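Local coordinates for uncharacterized protein (Shewanella loihica, PDB 3O0L) that is of unknown function but is a DUF1425-family protein, probably a lipoprotein, with an all-beta fold of the E-set clan, at residues Phe39-Gly44 against Thr91-Asn96; Ala30-Ala35 against Val100-Tyr105. One frame throughout, in Å; residues are numbered along the deposited sequence. Where two conformers were deposited one is given.

Contact 1. Residues Phe39-Gly44 against Thr91-Asn96; sequences FLRARG and TALSPN
Phe39 meets Ser94 and Asn96 just beyond the ends of the paired strands 40-48 and 87-93. These strands run antiparallel, and 87-93 is an outermost strand of a five-stranded sheet within the chain. The edge of the Phe39 ring faces the backbone carbonyl of Ser94, with CD2 3.2 Å from Ser94 O and the oxygen near the ring plane. Leu40 O accepts from Ser94 N in a nearly straight bond.

Arg41 pairs with Leu93 in a non-hydrogen-bonded pair. Its CG is anti to the backbone N (chi1 173°) and the chain bends at chi3, which brings the guanidinium over Thr91 and Leu93. There NH1 gives an in-plane hydrogen bond to Thr91 OG1 at 3.1 Å, and NH2 lies near Leu93 CD1. A leucine in its place would probably leave Thr91 OG1 without this donor and part of Leu93 less covered.

Ala42 and Ala92 form the hydrogen-bonded pair. Their CB atoms lie on the side covered by Phe60 of strand 54-63. Two donors grip Ala42 O: Ala92 N at 3.1 Å and Thr91 OG1 at 2.7 Å. Arg43 lies alongside Thr91 and points the same way, with Arg41 CD against one face of its guanidinium.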
loop_
_atom_site.group_PDB
_atom_site.type_symbol
_atom_site.label_atom_id
_atom_site.label_comp_id
_atom_site.label_asym_id
_atom_site.label_seq_id
_atom_site.Cartn_x
_atom_site.Cartn_y
_atom_site.Cartn_z
ATOM N N PHE A 39 -21.030 -10.581 -13.972
ATOM C CA PHE A 39 -19.614 -10.646 -13.689
ATOM C C PHE A 39 -19.048 -9.273 -13.367
ATOM O O PHE A 39 -19.653 -8.256 -13.683
ATOM C CB PHE A 39 -18.897 -11.320 -14.864
ATOM C CG PHE A 39 -19.013 -12.801 -14.818
ATOM C CD1 PHE A 39 -20.224 -13.415 -15.037
ATOM C CD2 PHE A 39 -17.933 -13.592 -14.445
ATOM C CE1 PHE A 39 -20.340 -14.773 -14.944
ATOM C CE2 PHE A 39 -18.074 -14.972 -14.322
ATOM C CZ PHE A 39 -19.265 -15.551 -14.560
ATOM N N LEU A 40 -17.899 -9.265 -12.712
ATOM C CA LEU A 40 -17.113 -8.087 -12.466
ATOM C C LEU A 40 -15.831 -8.212 -13.278
ATOM O O LEU A 40 -15.396 -9.298 -13.674
ATOM C CB LEU A 40 -16.754 -7.957 -10.988
ATOM C CG LEU A 40 -17.867 -7.874 -9.966
ATOM C CD1 LEU A 40 -17.258 -7.815 -8.591
ATOM C CD2 LEU A 40 -18.714 -6.630 -10.253
ATOM N N ARG A 41 -15.215 -7.084 -13.528
ATOM C CA ARG A 41 -13.916 -7.078 -14.154
ATOM C C ARG A 41 -12.985 -6.268 -13.283
ATOM O O ARG A 41 -13.280 -5.110 -12.993
ATOM C CB ARG A 41 -14.015 -6.438 -15.493
ATOM C CG ARG A 41 -12.686 -6.244 -16.120
ATOM C CD ARG A 41 -12.876 -5.878 -17.554
ATOM N NE ARG A 41 -13.350 -7.005 -18.355
ATOM C CZ ARG A 41 -12.572 -8.007 -18.751
ATOM N NH1 ARG A 41 -11.279 -8.060 -18.396
ATOM N NH2 ARG A 41 -13.091 -8.972 -19.482
ATOM N N ALA A 42 -11.847 -6.855 -12.924
ATOM C CA ALA A 42 -10.843 -6.166 -12.112
ATOM C C ALA A 42 -10.013 -5.307 -13.037
ATOM O O ALA A 42 -9.581 -5.756 -14.102
ATOM C CB ALA A 42 -9.909 -7.187 -11.394
ATOM N N ARG A 43 -9.772 -4.073 -12.613
ATOM C CA ARG A 43 -8.881 -3.171 -13.336
ATOM C C ARG A 43 -7.818 -2.643 -12.356
ATOM O O ARG A 43 -8.142 -1.983 -11.360
ATOM C CB ARG A 43 -9.674 -2.039 -13.971
ATOM C CG ARG A 43 -10.648 -2.600 -15.058
ATOM C CD ARG A 43 -11.145 -1.512 -15.947
ATOM N NE ARG A 43 -12.044 -2.035 -16.960
ATOM C CZ ARG A 43 -11.670 -2.580 -18.109
ATOM N NH1 ARG A 43 -10.387 -2.680 -18.454
ATOM N NH2 ARG A 43 -12.593 -3.037 -18.927
ATOM N N GLY A 44 -6.571 -2.981 -12.655
ATOM C CA GLY A 44 -5.447 -2.615 -11.818
ATOM C C GLY A 44 -4.544 -1.682 -12.565
ATOM O O GLY A 44 -4.521 -1.664 -13.808
ATOM N N THR A 91 -5.786 -6.406 -16.076
ATOM C CA THR A 91 -7.173 -6.687 -15.912
ATOM C C THR A 91 -7.429 -8.190 -15.767
ATOM O O THR A 91 -6.580 -8.998 -16.109
ATOM C CB THR A 91 -7.962 -6.127 -17.107
ATOM O OG1 THR A 91 -9.364 -6.155 -16.782
ATOM C CG2 THR A 91 -7.658 -6.932 -18.384
ATOM N N ALA A 92 -8.551 -8.531 -15.144
ATOM C CA ALA A 92 -8.982 -9.943 -14.993
ATOM C C ALA A 92 -10.491 -9.985 -14.884
ATOM O O ALA A 92 -11.099 -9.201 -14.185
ATOM C CB ALA A 92 -8.375 -10.593 -13.758
ATOM N N LEU A 93 -11.085 -10.952 -15.574
ATOM C CA LEU A 93 -12.500 -11.215 -15.450
ATOM C C LEU A 93 -12.712 -12.068 -14.213
ATOM O O LEU A 93 -11.923 -12.986 -13.941
ATOM C CB LEU A 93 -12.955 -11.956 -16.702
ATOM C CG LEU A 93 -14.426 -12.181 -16.904
ATOM C CD1 LEU A 93 -15.176 -10.859 -16.953
ATOM C CD2 LEU A 93 -14.567 -13.043 -18.207
ATOM N N SER A 94 -13.741 -11.755 -13.440
ATOM C CA SER A 94 -14.137 -12.574 -12.283
ATOM C C SER A 94 -14.394 -14.039 -12.695
ATOM O O SER A 94 -14.911 -14.306 -13.783
ATOM C CB SER A 94 -15.398 -12.020 -11.633
ATOM O OG SER A 94 -16.000 -12.992 -10.790
ATOM N N PRO A 95 -14.020 -15.009 -11.836
ATOM C CA PRO A 95 -14.199 -16.392 -12.187
ATOM C C PRO A 95 -15.610 -16.893 -11.961
ATOM O O PRO A 95 -15.976 -17.852 -12.558
ATOM C CB PRO A 95 -13.192 -17.126 -11.291
ATOM C CG PRO A 95 -13.102 -16.296 -10.099
ATOM C CD PRO A 95 -13.314 -14.864 -10.546
ATOM N N ASN A 96 -16.407 -16.243 -11.120
ATOM C CA ASN A 96 -17.809 -16.569 -11.071
ATOM C C ASN A 96 -18.605 -15.413 -10.497
ATOM O O ASN A 96 -18.052 -14.507 -9.836
ATOM C CB ASN A 96 -18.102 -17.915 -10.387
ATOM C CG ASN A 96 -18.015 -17.887 -8.885
ATOM O OD1 ASN A 96 -18.745 -17.150 -8.218
ATOM N ND2 ASN A 96 -17.239 -18.820 -8.333
HETATM O O HOH W 1 -18.478 -11.504 -10.312
#

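Contact 2. Residues Ala30-Ala35 against Val100-Tyr105; sequences AVTTQA and VRCELY
Thr32, Ala30 and Cys102 bury the most surface here, and they meet through small apolar groups. Thr32 turns its methyl, not its hydroxyl, to strand 101-109. CG2 is anti to the carbonyl carbon (chi1 54° for OG1), and it lies 3.6 Å from Cys102 N and 3.8 Å from Cys102 SG. The same methyl also comes near Cys102 CB and Arg101 CA.

Cys102 points its CB toward the other strand. Its SG sits between its own backbone N and carbonyl carbon (chi1 78°). From there the sulfur reaches both Thr32 CG2 and the methyl of Ala30, with Ala30 CB 4.2 Å from Cys102 SG.

The contact is consistent with face-to-face packing between the two sheets of a beta sandwich, as expected of an E-set relative. Strand 22-34 belongs to the five-stranded sheet and strand 101-109 to the three-stranded one. The short segments run at 147° to each other, with their axes 6.6 Å apart at closest approach. The small side chains of Ala30, Thr32 and Cys102 let the strands come this near. Val100 and Arg101 form a classic beta bulge opposite Tyr63 at the start of the second segment.

Ala30 makes a close apolar contact with Leu104, two residues on from Cys102, its CB 3.8 Å from Leu104 CB. At this end the second subunit joins in: Ser11 of that chain packs on Ala30 and hydrogen-bonds to Leu104 N. Tyr105 pairs antiparallel with a strand of the same neighbouring chain, so the sheet runs on across the interface.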
loop_
_atom_site.group_PDB
_atom_site.type_symbol
_atom_site.label_atom_id
_atom_site.label_comp_id
_atom_site.label_asym_id
_atom_site.label_seq_id
_atom_site.Cartn_x
_atom_site.Cartn_y
_atom_site.Cartn_z
ATOM N N ALA A 30 -6.192 -1.032 -7.514
ATOM C CA ALA A 30 -7.165 -1.834 -8.251
ATOM C C ALA A 30 -8.584 -1.448 -7.883
ATOM O O ALA A 30 -8.833 -1.042 -6.770
ATOM C CB ALA A 30 -6.976 -3.323 -7.931
ATOM N N VAL A 31 -9.492 -1.620 -8.829
ATOM C CA VAL A 31 -10.918 -1.405 -8.616
ATOM C C VAL A 31 -11.664 -2.491 -9.384
ATOM O O VAL A 31 -11.097 -3.064 -10.322
ATOM C CB VAL A 31 -11.339 -0.032 -9.170
ATOM C CG1 VAL A 31 -10.551 1.091 -8.489
ATOM C CG2 VAL A 31 -11.147 0.018 -10.703
ATOM N N THR A 32 -12.907 -2.786 -8.986
ATOM C CA THR A 32 -13.803 -3.653 -9.806
ATOM C C THR A 32 -14.789 -2.785 -10.552
ATOM O O THR A 32 -15.239 -1.764 -10.008
ATOM C CB THR A 32 -14.597 -4.685 -8.984
ATOM O OG1 THR A 32 -15.322 -4.034 -7.946
ATOM C CG2 THR A 32 -13.668 -5.700 -8.357
ATOM N N THR A 33 -15.069 -3.130 -11.813
ATOM C CA THR A 33 -16.113 -2.473 -12.574
ATOM C C THR A 33 -17.081 -3.573 -12.953
ATOM O O THR A 33 -16.745 -4.748 -12.896
ATOM C CB THR A 33 -15.584 -1.692 -13.834
ATOM O OG1 THR A 33 -15.032 -2.606 -14.781
ATOM C CG2 THR A 33 -14.485 -0.639 -13.444
ATOM N N GLN A 34 -18.293 -3.187 -13.319
ATOM C CA GLN A 34 -19.273 -4.187 -13.696
ATOM C C GLN A 34 -19.007 -4.704 -15.099
ATOM O O GLN A 34 -18.735 -3.964 -16.038
ATOM C CB GLN A 34 -20.708 -3.675 -13.567
ATOM C CG GLN A 34 -21.268 -3.845 -12.173
ATOM C CD GLN A 34 -21.724 -5.266 -11.847
ATOM O OE1 GLN A 34 -21.632 -6.197 -12.656
ATOM N NE2 GLN A 34 -22.220 -5.434 -10.634
ATOM N N ALA A 35 -19.105 -6.005 -15.239
ATOM C CA ALA A 35 -18.978 -6.635 -16.534
ATOM C C ALA A 35 -20.363 -7.247 -16.819
ATOM O O ALA A 35 -21.330 -7.111 -16.005
ATOM C CB ALA A 35 -17.912 -7.706 -16.508
ATOM N N VAL A 100 -17.546 -10.474 -5.343
ATOM C CA VAL A 100 -17.996 -9.074 -5.212
ATOM C C VAL A 100 -16.834 -8.107 -5.198
ATOM O O VAL A 100 -17.034 -6.927 -5.313
ATOM C CB VAL A 100 -18.853 -8.860 -3.943
ATOM C CG1 VAL A 100 -20.113 -9.793 -3.985
ATOM C CG2 VAL A 100 -18.023 -9.100 -2.680
ATOM N N ARG A 101 -15.608 -8.607 -5.096
ATOM C CA ARG A 101 -14.460 -7.753 -4.813
ATOM C C ARG A 101 -13.165 -8.444 -5.253
ATOM O O ARG A 101 -13.088 -9.646 -5.174
ATOM C CB ARG A 101 -14.469 -7.539 -3.285
ATOM C CG ARG A 101 -13.408 -6.751 -2.667
ATOM C CD ARG A 101 -13.715 -6.549 -1.153
ATOM N NE ARG A 101 -13.596 -7.714 -0.241
ATOM C CZ ARG A 101 -12.449 -8.228 0.222
ATOM N NH1 ARG A 101 -11.265 -7.774 -0.190
ATOM N NH2 ARG A 101 -12.486 -9.238 1.091
ATOM N N CYS A 102 -12.192 -7.685 -5.742
ATOM C CA CYS A 102 -10.871 -8.223 -6.037
ATOM C C CYS A 102 -9.820 -7.510 -5.237
ATOM O O CYS A 102 -10.080 -6.433 -4.658
ATOM C CB CYS A 102 -10.494 -8.051 -7.512
ATOM S SG CYS A 102 -9.945 -6.329 -7.992
ATOM N N GLU A 103 -8.637 -8.122 -5.200
ATOM C CA GLU A 103 -7.430 -7.528 -4.622
ATOM C C GLU A 103 -6.286 -7.838 -5.588
ATOM O O GLU A 103 -6.195 -8.964 -6.113
ATOM C CB GLU A 103 -7.138 -8.105 -3.230
ATOM C CG GLU A 103 -8.197 -7.802 -2.167
ATOM C CD GLU A 103 -7.974 -8.537 -0.837
ATOM O OE1 GLU A 103 -7.057 -9.389 -0.746
ATOM O OE2 GLU A 103 -8.736 -8.273 0.120
ATOM N N LEU A 104 -5.450 -6.851 -5.875
ATOM C CA LEU A 104 -4.276 -7.019 -6.727
ATOM C C LEU A 104 -3.063 -7.183 -5.835
ATOM O O LEU A 104 -2.871 -6.370 -4.930
ATOM C CB LEU A 104 -4.086 -5.803 -7.633
ATOM C CG LEU A 104 -2.854 -5.725 -8.538
ATOM C CD1 LEU A 104 -2.798 -6.960 -9.477
ATOM C CD2 LEU A 104 -2.844 -4.439 -9.340
ATOM N N TYR A 105 -2.262 -8.221 -6.078
ATOM C CA TYR A 105 -0.959 -8.430 -5.417
ATOM C C TYR A 105 0.174 -8.274 -6.409
ATOM O O TYR A 105 0.064 -8.748 -7.532
ATOM C CB TYR A 105 -0.875 -9.825 -4.819
ATOM C CG TYR A 105 -1.851 -10.016 -3.697
ATOM C CD1 TYR A 105 -3.167 -10.398 -3.928
ATOM C CD2 TYR A 105 -1.472 -9.714 -2.392
ATOM C CE1 TYR A 105 -4.050 -10.512 -2.886
ATOM C CE2 TYR A 105 -2.347 -9.836 -1.341
ATOM C CZ TYR A 105 -3.614 -10.243 -1.590
ATOM O OH TYR A 105 -4.439 -10.342 -0.516
#

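Overall arrangement
Contact 1 joins two strands within one sheet, and contact 2 packs that sheet against the other. Their centres are 6 Å apart, on the same side of the chain's centre. Strands 22-34 and 40-48 are consecutive in the chain and adjacent in the sheet. Probable backbone hydrogen bonds link them, from Arg43 N to Val31 O at 2.8 Å and from Arg41 N to Thr33 O at 2.9 Å. Leu40 CD1 also packs 3.4 Å from Val100 O, between the sheets. Strand 87-93 is followed by strand 101-109, so the chain passes from contact 1 to the opposing sheet. Along the sequence, contact 1 lies inside the loop closed by contact 2.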